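Local coordinates for uncharacterized protein YbaA (Shigella flexneri, PDB 2OKQ) that is of unknown function but folds as a ferredoxin-like alpha-plus-beta domain, two copies of which join their sheets in a dimer, at residues V32-A37 / V82-N87; P52-F57 / Q108-D113; I62-A67 / E89-W94. All coordinates share one frame; numbering follows the deposited sequence.

Contact 1: V32-A37 / V82-N87; sequences VVAVPA and VKAEEN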
ATOM      1  N   VAL A  32      -0.567   6.665  -1.866  1.00 15.95           N
ATOM      2  CA  VAL A  32      -1.573   7.039  -0.858  1.00 16.45           C
ATOM      3  C   VAL A  32      -2.256   8.271  -1.414  1.00 16.30           C
ATOM      4  O   VAL A  32      -1.591   9.225  -1.821  1.00 16.40           O
ATOM      5  CB  VAL A  32      -0.985   7.309   0.527  1.00 16.20           C
ATOM      6  CG1 VAL A  32      -2.123   7.465   1.594  1.00 18.17           C
ATOM      7  CG2 VAL A  32      -0.049   6.181   0.955  1.00 18.96           C
ATOM      8  N   VAL A  33      -3.590   8.241  -1.392  0.60 17.11           N
ATOM      9  CA  VAL A  33      -4.416   9.204  -2.099  0.60 18.69           C
ATOM     10  C   VAL A  33      -5.497   9.728  -1.140  0.60 19.45           C
ATOM     11  O   VAL A  33      -6.009   8.967  -0.322  0.60 18.24           O
ATOM     12  CB  VAL A  33      -5.112   8.501  -3.302  0.60 19.22           C
ATOM     13  CG1 VAL A  33      -5.701   9.504  -4.254  0.60 18.23           C
ATOM     14  CG2 VAL A  33      -4.130   7.597  -4.064  0.60 19.93           C
ATOM     15  N   ALA A  34      -5.824  11.021  -1.230  1.00 20.99           N
ATOM     16  CA  ALA A  34      -7.040  11.541  -0.582  1.00 22.47           C
ATOM     17  C   ALA A  34      -8.130  11.614  -1.668  1.00 23.71           C
ATOM     18  O   ALA A  34      -7.907  12.168  -2.750  1.00 24.59           O
ATOM     19  CB  ALA A  34      -6.771  12.908   0.024  1.00 22.90           C
ATOM     20  N   VAL A  35      -9.273  10.991  -1.418  1.00 25.04           N
ATOM     21  CA  VAL A  35     -10.340  10.931  -2.404  1.00 27.54           C
ATOM     22  C   VAL A  35     -11.632  11.430  -1.733  1.00 29.03           C
ATOM     23  O   VAL A  35     -11.943  11.007  -0.626  1.00 28.50           O
ATOM     24  CB  VAL A  35     -10.549   9.474  -2.921  1.00 27.71           C
ATOM     25  CG1 VAL A  35     -11.689   9.392  -3.905  1.00 29.28           C
ATOM     26  CG2 VAL A  35      -9.263   8.920  -3.562  1.00 28.18           C
ATOM     27  N   PRO A  36     -12.386  12.331  -2.406  0.60 30.05           N
ATOM     28  CA  PRO A  36     -13.683  12.713  -1.846  0.60 30.21           C
ATOM     29  C   PRO A  36     -14.563  11.490  -1.595  0.60 30.88           C
ATOM     30  O   PRO A  36     -14.689  10.619  -2.465  0.60 30.58           O
ATOM     31  CB  PRO A  36     -14.279  13.611  -2.939  0.60 30.07           C
ATOM     32  CG  PRO A  36     -13.086  14.207  -3.604  0.60 30.41           C
ATOM     33  CD  PRO A  36     -12.111  13.049  -3.665  0.60 29.89           C
ATOM     34  N   ALA A  37     -15.152  11.425  -0.403  1.00 31.59           N
ATOM     35  CA  ALA A  37     -15.937  10.257   0.025  1.00 34.35           C
ATOM     36  C   ALA A  37     -17.136   9.917  -0.856  1.00 36.92           C
ATOM     37  O   ALA A  37     -17.492   8.742  -1.034  1.00 37.81           O
ATOM     38  CB  ALA A  37     -16.356  10.402   1.481  1.00 34.23           C
ATOM     39  N   VAL A  82      -1.581  12.920   3.352  1.00 20.41           N
ATOM     40  CA  VAL A  82      -2.130  13.416   2.080  1.00 21.58           C
ATOM     41  C   VAL A  82      -2.958  14.713   2.264  1.00 22.56           C
ATOM     42  O   VAL A  82      -3.790  15.078   1.403  1.00 22.99           O
ATOM     43  CB  VAL A  82      -2.954  12.352   1.340  1.00 22.44           C
ATOM     44  CG1 VAL A  82      -2.031  11.160   0.910  1.00 20.35           C
ATOM     45  CG2 VAL A  82      -4.111  11.851   2.209  1.00 24.39           C
ATOM     46  N   LYS A  83      -2.728  15.361   3.395  1.00 23.97           N
ATOM     47  CA  LYS A  83      -3.434  16.604   3.782  1.00 26.08           C
ATOM     48  C   LYS A  83      -4.915  16.497   3.431  1.00 26.25           C
ATOM     49  O   LYS A  83      -5.484  17.336   2.718  1.00 27.02           O
ATOM     50  CB  LYS A  83      -2.769  17.832   3.152  1.00 25.41           C
ATOM     51  CG  LYS A  83      -1.323  17.982   3.568  1.00 27.98           C
ATOM     52  CD  LYS A  83      -0.628  19.170   2.938  1.00 32.35           C
ATOM     53  CE  LYS A  83       0.734  19.391   3.604  1.00 35.58           C
ATOM     54  NZ  LYS A  83       1.605  20.376   2.881  1.00 37.18           N
ATOM     55  N   ALA A  84      -5.521  15.420   3.932  1.00 26.95           N
ATOM     56  CA  ALA A  84      -6.882  15.057   3.619  1.00 27.26           C
ATOM     57  C   ALA A  84      -7.831  16.120   4.139  1.00 28.41           C
ATOM     58  O   ALA A  84      -7.662  16.599   5.261  1.00 29.05           O
ATOM     59  CB  ALA A  84      -7.223  13.714   4.243  1.00 26.31           C
ATOM     60  N   GLU A  85      -8.819  16.474   3.327  1.00 30.04           N
ATOM     61  CA  GLU A  85      -9.848  17.425   3.757  1.00 32.51           C
ATOM     62  C   GLU A  85     -11.082  16.716   4.303  1.00 32.42           C
ATOM     63  O   GLU A  85     -11.274  15.523   4.085  1.00 30.54           O
ATOM     64  CB  GLU A  85     -10.193  18.396   2.631  1.00 33.60           C
ATOM     65  CG  GLU A  85      -9.240  19.577   2.595  1.00 38.89           C
ATOM     66  CD  GLU A  85      -9.039  20.146   1.213  1.00 45.15           C
ATOM     67  OE1 GLU A  85     -10.003  20.170   0.406  1.00 49.56           O
ATOM     68  OE2 GLU A  85      -7.903  20.586   0.935  1.00 47.76           O
ATOM     69  N   GLU A  86     -11.934  17.462   5.015  1.00 32.96           N
ATOM     70  CA  GLU A  86     -13.013  16.855   5.793  1.00 33.25           C
ATOM     71  C   GLU A  86     -13.908  15.918   4.988  1.00 32.88           C
ATOM     72  O   GLU A  86     -14.396  14.912   5.504  1.00 33.50           O
ATOM     73  CB  GLU A  86     -13.812  17.946   6.529  1.00 33.97           C
ATOM     74  CG  GLU A  86     -12.984  18.596   7.624  1.00 39.58           C
ATOM     75  CD  GLU A  86     -13.728  19.660   8.424  1.00 46.77           C
ATOM     76  OE1 GLU A  86     -14.817  19.363   8.979  1.00 50.56           O
ATOM     77  OE2 GLU A  86     -13.202  20.793   8.516  1.00 48.90           O
ATOM     78  N   ASN A  87     -14.085  16.234   3.715  1.00 32.20           N
ATOM     79  CA  ASN A  87     -14.952  15.475   2.816  1.00 31.90           C
ATOM     80  C   ASN A  87     -14.244  14.291   2.136  1.00 30.96           C
ATOM     81  O   ASN A  87     -14.818  13.624   1.258  1.00 31.26           O
ATOM     82  CB  ASN A  87     -15.477  16.423   1.729  1.00 32.61           C
ATOM     83  CG  ASN A  87     -14.361  16.957   0.828  1.00 34.88           C
ATOM     84  OD1 ASN A  87     -13.364  17.504   1.306  1.00 39.56           O
ATOM     85  ND2 ASN A  87     -14.524  16.790  -0.477  1.00 41.79           N
TER

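Contact 2: P52-F57 / Q108-D113; sequences PLFKEF and QKMMSD. With NA (sodium ion), chain C.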
ATOM      1  N   PRO A  52      -6.341  -3.299 -15.828  1.00 28.68           N
ATOM      2  CA  PRO A  52      -5.946  -4.178 -16.945  1.00 27.90           C
ATOM      3  C   PRO A  52      -4.844  -3.591 -17.851  1.00 27.11           C
ATOM      4  O   PRO A  52      -4.067  -4.351 -18.435  1.00 26.16           O
ATOM      5  CB  PRO A  52      -7.249  -4.354 -17.745  1.00 28.74           C
ATOM      6  CG  PRO A  52      -8.127  -3.229 -17.326  1.00 29.48           C
ATOM      7  CD  PRO A  52      -7.777  -2.965 -15.880  1.00 29.15           C
ATOM      8  N   LEU A  53      -4.761  -2.268 -17.933  1.00 25.96           N
ATOM      9  CA  LEU A  53      -3.699  -1.615 -18.711  1.00 25.88           C
ATOM     10  C   LEU A  53      -2.349  -1.845 -18.051  1.00 25.20           C
ATOM     11  O   LEU A  53      -1.398  -2.252 -18.698  1.00 24.87           O
ATOM     12  CB  LEU A  53      -3.973  -0.124 -18.913  0.70 26.57           C
ATOM     13  CG  LEU A  53      -5.202   0.216 -19.769  0.70 27.45           C
ATOM     14  CD1 LEU A  53      -5.343   1.707 -19.897  0.70 29.65           C
ATOM     15  CD2 LEU A  53      -5.106  -0.434 -21.145  0.70 31.45           C
ATOM     16  N   PHE A  54      -2.280  -1.619 -16.744  1.00 25.01           N
ATOM     17  CA  PHE A  54      -1.031  -1.885 -16.023  1.00 24.01           C
ATOM     18  C   PHE A  54      -0.607  -3.336 -16.185  1.00 23.86           C
ATOM     19  O   PHE A  54       0.571  -3.626 -16.350  1.00 22.90           O
ATOM     20  CB  PHE A  54      -1.194  -1.559 -14.534  1.00 24.17           C
ATOM     21  CG  PHE A  54      -0.962  -0.117 -14.192  1.00 24.35           C
ATOM     22  CD1 PHE A  54       0.311   0.441 -14.291  1.00 25.47           C
ATOM     23  CD2 PHE A  54      -1.995   0.669 -13.719  1.00 24.28           C
ATOM     24  CE1 PHE A  54       0.542   1.779 -13.947  1.00 24.86           C
ATOM     25  CE2 PHE A  54      -1.776   2.008 -13.368  1.00 25.89           C
ATOM     26  CZ  PHE A  54      -0.508   2.563 -13.494  1.00 28.04           C
ATOM     27  N   LYS A  55      -1.562  -4.260 -16.125  1.00 24.61           N
ATOM     28  CA  LYS A  55      -1.214  -5.679 -16.270  1.00 24.74           C
ATOM     29  C   LYS A  55      -0.651  -5.974 -17.656  1.00 25.30           C
ATOM     30  O   LYS A  55       0.288  -6.748 -17.790  1.00 24.44           O
ATOM     31  CB  LYS A  55      -2.437  -6.568 -16.016  0.60 25.17           C
ATOM     32  CG  LYS A  55      -3.033  -6.457 -14.604  0.60 26.77           C
ATOM     33  CD  LYS A  55      -2.550  -7.553 -13.675  0.60 27.86           C
ATOM     34  CE  LYS A  55      -3.389  -8.816 -13.848  0.60 30.90           C
ATOM     35  NZ  LYS A  55      -3.356  -9.685 -12.645  0.60 32.08           N
ATOM     36  N   GLU A  56      -1.240  -5.347 -18.670  1.00 26.21           N
ATOM     37  CA  GLU A  56      -0.772  -5.483 -20.048  1.00 27.45           C
ATOM     38  C   GLU A  56       0.700  -5.074 -20.157  1.00 26.95           C
ATOM     39  O   GLU A  56       1.484  -5.683 -20.892  1.00 27.55           O
ATOM     40  CB  GLU A  56      -1.655  -4.627 -20.963  1.00 27.19           C
ATOM     41  CG  GLU A  56      -1.219  -4.576 -22.412  1.00 33.39           C
ATOM     42  CD  GLU A  56      -2.059  -3.609 -23.230  1.00 37.32           C
ATOM     43  OE1 GLU A  56      -3.291  -3.594 -23.059  1.00 39.28           O
ATOM     44  OE2 GLU A  56      -1.479  -2.850 -24.038  1.00 41.52           O
ATOM     45  N   PHE A  57       1.071  -4.056 -19.396  1.00 27.11           N
ATOM     46  CA  PHE A  57       2.421  -3.508 -19.437  1.00 25.99           C
ATOM     47  C   PHE A  57       3.395  -4.198 -18.478  1.00 25.18           C
ATOM     48  O   PHE A  57       4.555  -3.805 -18.382  1.00 25.24           O
ATOM     49  CB  PHE A  57       2.375  -2.001 -19.182  1.00 27.80           C
ATOM     50  CG  PHE A  57       1.561  -1.230 -20.199  1.00 30.13           C
ATOM     51  CD1 PHE A  57       1.470  -1.658 -21.523  1.00 36.74           C
ATOM     52  CD2 PHE A  57       0.911  -0.069 -19.831  1.00 33.39           C
ATOM     53  CE1 PHE A  57       0.719  -0.939 -22.460  1.00 35.71           C
ATOM     54  CE2 PHE A  57       0.170   0.660 -20.763  1.00 36.31           C
ATOM     55  CZ  PHE A  57       0.075   0.217 -22.071  1.00 35.73           C
ATOM     56  N   GLN A 108       6.447   4.199 -18.183  1.00 19.30           N
ATOM     57  CA  GLN A 108       6.713   4.959 -19.408  1.00 21.28           C
ATOM     58  C   GLN A 108       5.610   4.734 -20.453  1.00 22.94           C
ATOM     59  O   GLN A 108       5.119   5.705 -21.070  1.00 22.70           O
ATOM     60  CB  GLN A 108       8.078   4.590 -19.993  1.00 21.04           C
ATOM     61  CG  GLN A 108       8.659   5.694 -20.906  1.00 21.48           C
ATOM     62  CD  GLN A 108       9.159   6.899 -20.132  1.00 21.51           C
ATOM     63  OE1 GLN A 108      10.097   6.793 -19.350  1.00 21.56           O
ATOM     64  NE2 GLN A 108       8.517   8.057 -20.325  1.00 22.98           N
ATOM     65  N   LYS A 109       5.232   3.471 -20.630  1.00 24.97           N
ATOM     66  CA  LYS A 109       4.134   3.079 -21.527  1.00 28.67           C
ATOM     67  C   LYS A 109       2.808   3.703 -21.135  1.00 30.38           C
ATOM     68  O   LYS A 109       2.114   4.267 -21.981  1.00 29.91           O
ATOM     69  CB  LYS A 109       3.964   1.564 -21.574  1.00 29.51           C
ATOM     70  CG  LYS A 109       5.073   0.818 -22.250  1.00 32.18           C
ATOM     71  CD  LYS A 109       4.815  -0.667 -22.155  1.00 37.65           C
ATOM     72  CE  LYS A 109       5.978  -1.452 -22.706  1.00 41.34           C
ATOM     73  NZ  LYS A 109       5.788  -2.906 -22.448  1.00 46.23           N
ATOM     74  N   MET A 110       2.466   3.591 -19.854  0.60 30.93           N
ATOM     75  CA  MET A 110       1.239   4.156 -19.326  0.60 32.21           C
ATOM     76  C   MET A 110       1.124   5.619 -19.727  0.60 33.11           C
ATOM     77  O   MET A 110       0.086   6.045 -20.227  0.60 33.44           O
ATOM     78  CB  MET A 110       1.183   3.992 -17.800  0.60 31.91           C
ATOM     79  CG  MET A 110      -0.086   4.515 -17.155  0.60 33.26           C
ATOM     80  SD  MET A 110      -1.583   3.758 -17.812  0.60 35.14           S
ATOM     81  CE  MET A 110      -1.599   2.165 -16.996  0.60 34.04           C
ATOM     82  N   MET A 111       2.208   6.368 -19.541  1.00 33.62           N
ATOM     83  CA  MET A 111       2.234   7.787 -19.837  1.00 35.75           C
ATOM     84  C   MET A 111       2.097   8.094 -21.328  1.00 36.95           C
ATOM     85  O   MET A 111       1.693   9.188 -21.684  1.00 37.97           O
ATOM     86  CB  MET A 111       3.483   8.426 -19.255  1.00 35.89           C
ATOM     87  CG  MET A 111       3.446   8.433 -17.724  1.00 38.21           C
ATOM     88  SD  MET A 111       4.772   9.387 -17.010  1.00 41.19           S
ATOM     89  CE  MET A 111       4.304  11.026 -17.552  1.00 43.89           C
ATOM     90  N   SER A 112       2.429   7.134 -22.184  1.00 38.79           N
ATOM     91  CA  SER A 112       2.302   7.350 -23.630  1.00 40.43           C
ATOM     92  C   SER A 112       1.058   6.659 -24.202  1.00 41.25           C
ATOM     93  O   SER A 112       0.904   6.558 -25.424  1.00 40.84           O
ATOM     94  CB  SER A 112       3.571   6.908 -24.363  1.00 40.68           C
ATOM     95  OG  SER A 112       3.734   5.502 -24.329  1.00 42.31           O
ATOM     96  N   ASP A 113       0.175   6.192 -23.319  1.00 41.57           N
ATOM     97  CA  ASP A 113      -1.036   5.494 -23.760  1.00 42.80           C
ATOM     98  C   ASP A 113      -2.252   6.420 -23.815  1.00 43.41           C
ATOM     99  O   ASP A 113      -2.598   7.054 -22.822  1.00 43.55           O
ATOM    100  CB  ASP A 113      -1.310   4.250 -22.900  1.00 42.17           C
ATOM    101  CG  ASP A 113      -2.122   3.200 -23.641  1.00 42.04           C
ATOM    102  OD1 ASP A 113      -3.254   3.494 -24.068  1.00 40.95           O
ATOM    103  OD2 ASP A 113      -1.626   2.079 -23.816  1.00 44.23           O
TER
HETATM  104 NA    NA C 118      10.839   7.176 -17.330  1.00 18.44          NA
HETATM  105  O   HOH W   1       6.576  -3.247 -19.956  1.00 42.74           O
HETATM  106  O   HOH W   2       9.833   5.109 -16.410  1.00 20.70           O

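Contact 3: I62-A67 / E89-W94; sequences IVECWA and EVVFSW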
ATOM      1  N   ILE A  62      -2.701  -5.203  -9.001  1.00 15.75           N
ATOM      2  CA  ILE A  62      -3.023  -3.814  -8.677  1.00 16.92           C
ATOM      3  C   ILE A  62      -4.057  -3.901  -7.568  1.00 15.95           C
ATOM      4  O   ILE A  62      -5.063  -4.602  -7.723  1.00 15.80           O
ATOM      5  CB  ILE A  62      -3.645  -3.034  -9.880  1.00 17.87           C
ATOM      6  CG1 ILE A  62      -2.641  -2.831 -11.007  1.00 21.19           C
ATOM      7  CG2 ILE A  62      -4.113  -1.633  -9.441  1.00 18.52           C
ATOM      8  CD1 ILE A  62      -2.394  -4.092 -11.921  1.00 24.70           C
ATOM      9  N   VAL A  63      -3.792  -3.225  -6.452  1.00 14.79           N
ATOM     10  CA  VAL A  63      -4.688  -3.304  -5.294  1.00 14.04           C
ATOM     11  C   VAL A  63      -5.015  -1.891  -4.826  1.00 15.08           C
ATOM     12  O   VAL A  63      -4.135  -1.070  -4.705  1.00 15.42           O
ATOM     13  CB  VAL A  63      -4.045  -4.107  -4.102  1.00 13.31           C
ATOM     14  CG1 VAL A  63      -5.056  -4.298  -3.002  1.00 15.32           C
ATOM     15  CG2 VAL A  63      -3.496  -5.495  -4.526  1.00 12.46           C
ATOM     16  N   GLU A  64      -6.289  -1.583  -4.588  1.00 16.35           N
ATOM     17  CA  GLU A  64      -6.671  -0.269  -4.095  1.00 17.79           C
ATOM     18  C   GLU A  64      -7.542  -0.512  -2.872  1.00 16.96           C
ATOM     19  O   GLU A  64      -8.483  -1.306  -2.950  1.00 16.71           O
ATOM     20  CB  GLU A  64      -7.521   0.459  -5.131  1.00 19.95           C
ATOM     21  CG  GLU A  64      -6.822   0.574  -6.454  1.00 22.70           C
ATOM     22  CD  GLU A  64      -6.228   1.917  -6.699  1.00 25.69           C
ATOM     23  OE1 GLU A  64      -6.270   2.798  -5.819  1.00 25.71           O
ATOM     24  OE2 GLU A  64      -5.694   2.087  -7.811  1.00 33.44           O
ATOM     25  N   CYS A  65      -7.251   0.180  -1.776  1.00 15.69           N
ATOM     26  CA  CYS A  65      -7.892  -0.140  -0.485  1.00 15.56           C
ATOM     27  C   CYS A  65      -8.440   1.156   0.092  1.00 16.44           C
ATOM     28  O   CYS A  65      -7.728   2.165   0.152  1.00 17.76           O
ATOM     29  CB  CYS A  65      -6.881  -0.750   0.487  1.00 16.70           C
ATOM     30  SG  CYS A  65      -5.991  -2.187  -0.190  1.00 16.09           S
ATOM     31  N   TRP A  66      -9.684   1.111   0.555  1.00 16.00           N
ATOM     32  CA  TRP A  66     -10.381   2.325   1.035  1.00 16.30           C
ATOM     33  C   TRP A  66     -10.375   2.339   2.554  1.00 16.32           C
ATOM     34  O   TRP A  66     -10.555   1.291   3.190  1.00 17.46           O
ATOM     35  CB  TRP A  66     -11.833   2.261   0.540  1.00 19.01           C
ATOM     36  CG  TRP A  66     -12.631   3.511   0.718  1.00 20.34           C
ATOM     37  CD1 TRP A  66     -13.455   3.816   1.781  1.00 24.93           C
ATOM     38  CD2 TRP A  66     -12.707   4.621  -0.183  1.00 22.13           C
ATOM     39  NE1 TRP A  66     -14.037   5.047   1.586  1.00 25.64           N
ATOM     40  CE2 TRP A  66     -13.593   5.568   0.395  1.00 24.03           C
ATOM     41  CE3 TRP A  66     -12.131   4.904  -1.435  1.00 21.90           C
ATOM     42  CZ2 TRP A  66     -13.910   6.781  -0.231  1.00 22.48           C
ATOM     43  CZ3 TRP A  66     -12.434   6.135  -2.059  1.00 23.37           C
ATOM     44  CH2 TRP A  66     -13.322   7.052  -1.449  1.00 23.40           C
ATOM     45  N   ALA A  67     -10.193   3.521   3.142  1.00 16.22           N
ATOM     46  CA  ALA A  67     -10.070   3.669   4.600  1.00 17.02           C
ATOM     47  C   ALA A  67     -11.172   2.907   5.309  1.00 18.16           C
ATOM     48  O   ALA A  67     -12.354   2.986   4.922  1.00 18.11           O
ATOM     49  CB  ALA A  67     -10.144   5.173   4.988  1.00 17.78           C
ATOM     50  N   GLU A  89     -11.537  10.751   2.040  1.00 23.95           N
ATOM     51  CA  GLU A  89     -11.082   9.524   2.712  1.00 24.25           C
ATOM     52  C   GLU A  89      -9.739   9.132   2.122  1.00 22.84           C
ATOM     53  O   GLU A  89      -9.446   9.496   0.986  1.00 23.77           O
ATOM     54  CB  GLU A  89     -12.047   8.372   2.443  1.00 25.09           C
ATOM     55  CG  GLU A  89     -13.448   8.544   3.056  1.00 30.15           C
ATOM     56  CD  GLU A  89     -13.506   8.178   4.525  1.00 37.69           C
ATOM     57  OE1 GLU A  89     -12.448   8.059   5.183  1.00 40.64           O
ATOM     58  OE2 GLU A  89     -14.634   8.016   5.032  1.00 42.67           O
ATOM     59  N   VAL A  90      -8.954   8.378   2.886  1.00 20.93           N
ATOM     60  CA  VAL A  90      -7.612   7.955   2.448  1.00 18.53           C
ATOM     61  C   VAL A  90      -7.699   6.630   1.711  1.00 17.97           C
ATOM     62  O   VAL A  90      -8.395   5.716   2.150  1.00 16.69           O
ATOM     63  CB  VAL A  90      -6.649   7.815   3.640  1.00 19.08           C
ATOM     64  CG1 VAL A  90      -5.274   7.313   3.158  1.00 19.38           C
ATOM     65  CG2 VAL A  90      -6.480   9.178   4.338  1.00 16.89           C
ATOM     66  N   VAL A  91      -7.016   6.547   0.560  1.00 16.44           N
ATOM     67  CA  VAL A  91      -6.891   5.290  -0.159  1.00 17.06           C
ATOM     68  C   VAL A  91      -5.423   4.849  -0.070  1.00 16.66           C
ATOM     69  O   VAL A  91      -4.542   5.666  -0.246  1.00 16.35           O
ATOM     70  CB  VAL A  91      -7.355   5.455  -1.635  1.00 18.34           C
ATOM     71  CG1 VAL A  91      -7.043   4.218  -2.469  1.00 21.11           C
ATOM     72  CG2 VAL A  91      -8.826   5.750  -1.686  1.00 20.36           C
ATOM     73  N   PHE A  92      -5.204   3.557   0.204  1.00 16.04           N
ATOM     74  CA  PHE A  92      -3.884   2.938   0.292  1.00 15.01           C
ATOM     75  C   PHE A  92      -3.869   1.966  -0.866  1.00 14.61           C
ATOM     76  O   PHE A  92      -4.742   1.105  -0.957  1.00 14.59           O
ATOM     77  CB  PHE A  92      -3.735   2.177   1.626  1.00 15.52           C
ATOM     78  CG  PHE A  92      -2.399   1.513   1.829  1.00 13.44           C
ATOM     79  CD1 PHE A  92      -1.331   2.214   2.392  1.00 12.90           C
ATOM     80  CD2 PHE A  92      -2.220   0.162   1.517  1.00 15.84           C
ATOM     81  CE1 PHE A  92      -0.089   1.587   2.596  1.00 15.30           C
ATOM     82  CE2 PHE A  92      -0.980  -0.481   1.721  1.00 15.45           C
ATOM     83  CZ  PHE A  92       0.085   0.225   2.278  1.00 14.47           C
ATOM     84  N   SER A  93      -2.917   2.130  -1.787  1.00 14.39           N
ATOM     85  CA  SER A  93      -2.889   1.342  -3.013  0.60 14.08           C
ATOM     86  C   SER A  93      -1.460   1.007  -3.426  1.00 14.28           C
ATOM     87  O   SER A  93      -0.513   1.712  -3.047  1.00 14.33           O
ATOM     88  CB  SER A  93      -3.543   2.128  -4.157  0.60 15.02           C
ATOM     89  OG  SER A  93      -4.898   2.435  -3.879  0.30 12.54           O
ATOM     90  N   TRP A  94      -1.325  -0.042  -4.234  1.00 12.81           N
ATOM     91  CA  TRP A  94      -0.023  -0.394  -4.751  1.00 12.46           C
ATOM     92  C   TRP A  94      -0.153  -1.227  -6.015  1.00 13.02           C
ATOM     93  O   TRP A  94      -1.232  -1.778  -6.332  1.00 14.34           O
ATOM     94  CB  TRP A  94       0.817  -1.134  -3.713  1.00 11.60           C
ATOM     95  CG  TRP A  94       0.384  -2.548  -3.446  1.00 11.53           C
ATOM     96  CD1 TRP A  94       0.825  -3.668  -4.084  1.00 11.97           C
ATOM     97  CD2 TRP A  94      -0.551  -2.988  -2.452  1.00 12.27           C
ATOM     98  NE1 TRP A  94       0.200  -4.776  -3.576  1.00 14.33           N
ATOM     99  CE2 TRP A  94      -0.633  -4.387  -2.553  1.00 12.16           C
ATOM    100  CE3 TRP A  94      -1.320  -2.327  -1.475  1.00 13.35           C
ATOM    101  CZ2 TRP A  94      -1.476  -5.164  -1.722  1.00 12.40           C
ATOM    102  CZ3 TRP A  94      -2.168  -3.110  -0.640  1.00 12.27           C
ATOM    103  CH2 TRP A  94      -2.224  -4.504  -0.771  1.00 13.19           C
TER
HETATM  104  O   HOH W   3     -16.211   6.000   3.099  1.00 45.67           O

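Contact 1: V32-A37 / V82-N87
Val82 sets its two methyl groups against different residues of strand 27-36. CG1 lies 3.4 Å from Val32 O and 3.8 Å from Val32 CG1, the two valine side chains crossing at roughly a right angle. With CG1 anti to the carbonyl carbon (chi1 -65°), CG2 falls between backbone N and carbonyl carbon and comes to 3.6 Å from Ala34 CB. Ala34 is shared: its methyl group also meets that of Ala84, CB to CB 4.3 Å. Val82 follows helix 78-81, which closes in a Schellman motif with Lys83, at positive phi, as the C-prime residue; the chain then runs alongside 32-37 in the same direction. At the far end stands Asn87, whose chi1 of 65° sets CG between backbone N and carbonyl carbon, with ND2 4.0 Å from Pro36 CB. Ala37 N donates to Asn87 O at 2.8 Å, a bond almost straight at the hydrogen (176°) and in the carbonyl plane. The same oxygen receives a CA-H...O contact from Pro36 CA at 3.4 Å. The one hydrogen bond between the segments thus lies where the strand ends; side-chain packing at the Val82 end is apolar. On the other side of the strand, Val33 and Val35 pack on Tyr43 of helix 40-56. Strand 88-97 bonds the backbone of Val33 and Val35, Ile131 pairs with Val32, and Phe78 of the second subunit also touches Val32.

Contact 2: P52-F57 / Q108-D113
Met110 drops its terminal methyl onto the face of Phe54. CE stands 3.4 Å from the ring centroid, only 3° off the normal, so that all six ring carbons are nearly equidistant from it. The bends at chi2 (57°) and chi3 turn the side chain back to deliver CE there, with SD above the same face 4.8 Å from the centroid: a Met-aromatic contact, in one of two conformers. In this ferredoxin-like fold the contact joins the C-terminal ends of helices 40-56 and 100-111, which pack on the same face of the sheet; Phe54 also rests on Ile95 and Tyr97 of strand 88-97. Phe57 is sandwiched. Lys109 CB sits over the centre of one ring face, 3.8 Å from the centroid, while Leu53 O lies over the opposite face, toward the rim. The Lys109 chain, extended beyond CG, runs on past the ring with CD 3.5 Å from Phe57 CD1, and its NZ reaches a water that donates to Phe57 O. At the ring edge, in plane, Asp113 OD2 is 3.1 Å from Phe57 CZ; that oxygen also forms a salt bridge with Arg115, which Glu56 shares. Gln108 OE1 binds a sodium ion at 2.2 Å.

Contact 3: I62-A67 / E89-W94
Val63 lies over one face of the Trp94 indole, its CB 3.7 Å from the centroid of the six-membered ring and displaced toward the rim. The two side chains run side by side and point the same way, with CG2 of Val63 3.5 Å from Trp94 CZ2. Trp94 reaches beneath its partner because CG occupies the position between backbone N and carbonyl carbon (chi1 73°). Both belong to the antiparallel ladder of strands 61-67 and 88-97 in a ferredoxin-like sheet, the second and third strands of the beta-alpha-beta-beta-alpha-beta order, joined by a long connection. Val63 with Trp94 and Cys65 with Phe92 are hydrogen-bonded pairs; the bond from Val63 N to Trp94 O is 2.9 Å long, whereas that from Cys65 N to Phe92 O is weak. Cys65 SG approaches the Trp94 ring obliquely, 4.0 Å from CZ3, on the sheet face where Phe92 and Trp94 meet their counterparts in the second subunit. That subunit also adds a strand beside 61-67, carrying the sheet across the interface. The other sheet face bears Glu64, Trp66, Val91 and Ser93, turned to helix 40-56, whose Tyr43 bonds Glu64 OE1. Here Val91 CG2 presses to 3.4 Å from Trp66 CE3. Glu89 CB packs against the Trp66 indole, 3.6 Å from CZ2, and a water in the plane of the ring accepts from Trp66 NE1 at 2.8 Å while donating to Glu89 OE2.

How the contacts relate
From the N terminus, strand 27-36 enters contact 1 first, and helix 40-56 follows it into contact 2 before strand 61-67 reaches contact 3. The loop at 82-87 then closes contact 1, strand 88-97 closes contact 3, and helix 100-111 closes contact 2 last. Contact 1 therefore crosses both others, while contact 3 falls wholly within the 52-113 loop of contact 2. Contacts 1 and 3 meet in the sheet, where strand 27-36 bonds strand 88-97 through Val35 O and Glu89 N. Contact 2 joins the two helices packed on one face of the sheet and touches contact 3 through Phe54, Lys55 and Ile62. Contacts 1 and 2 do not touch, their centres about 26 Å apart.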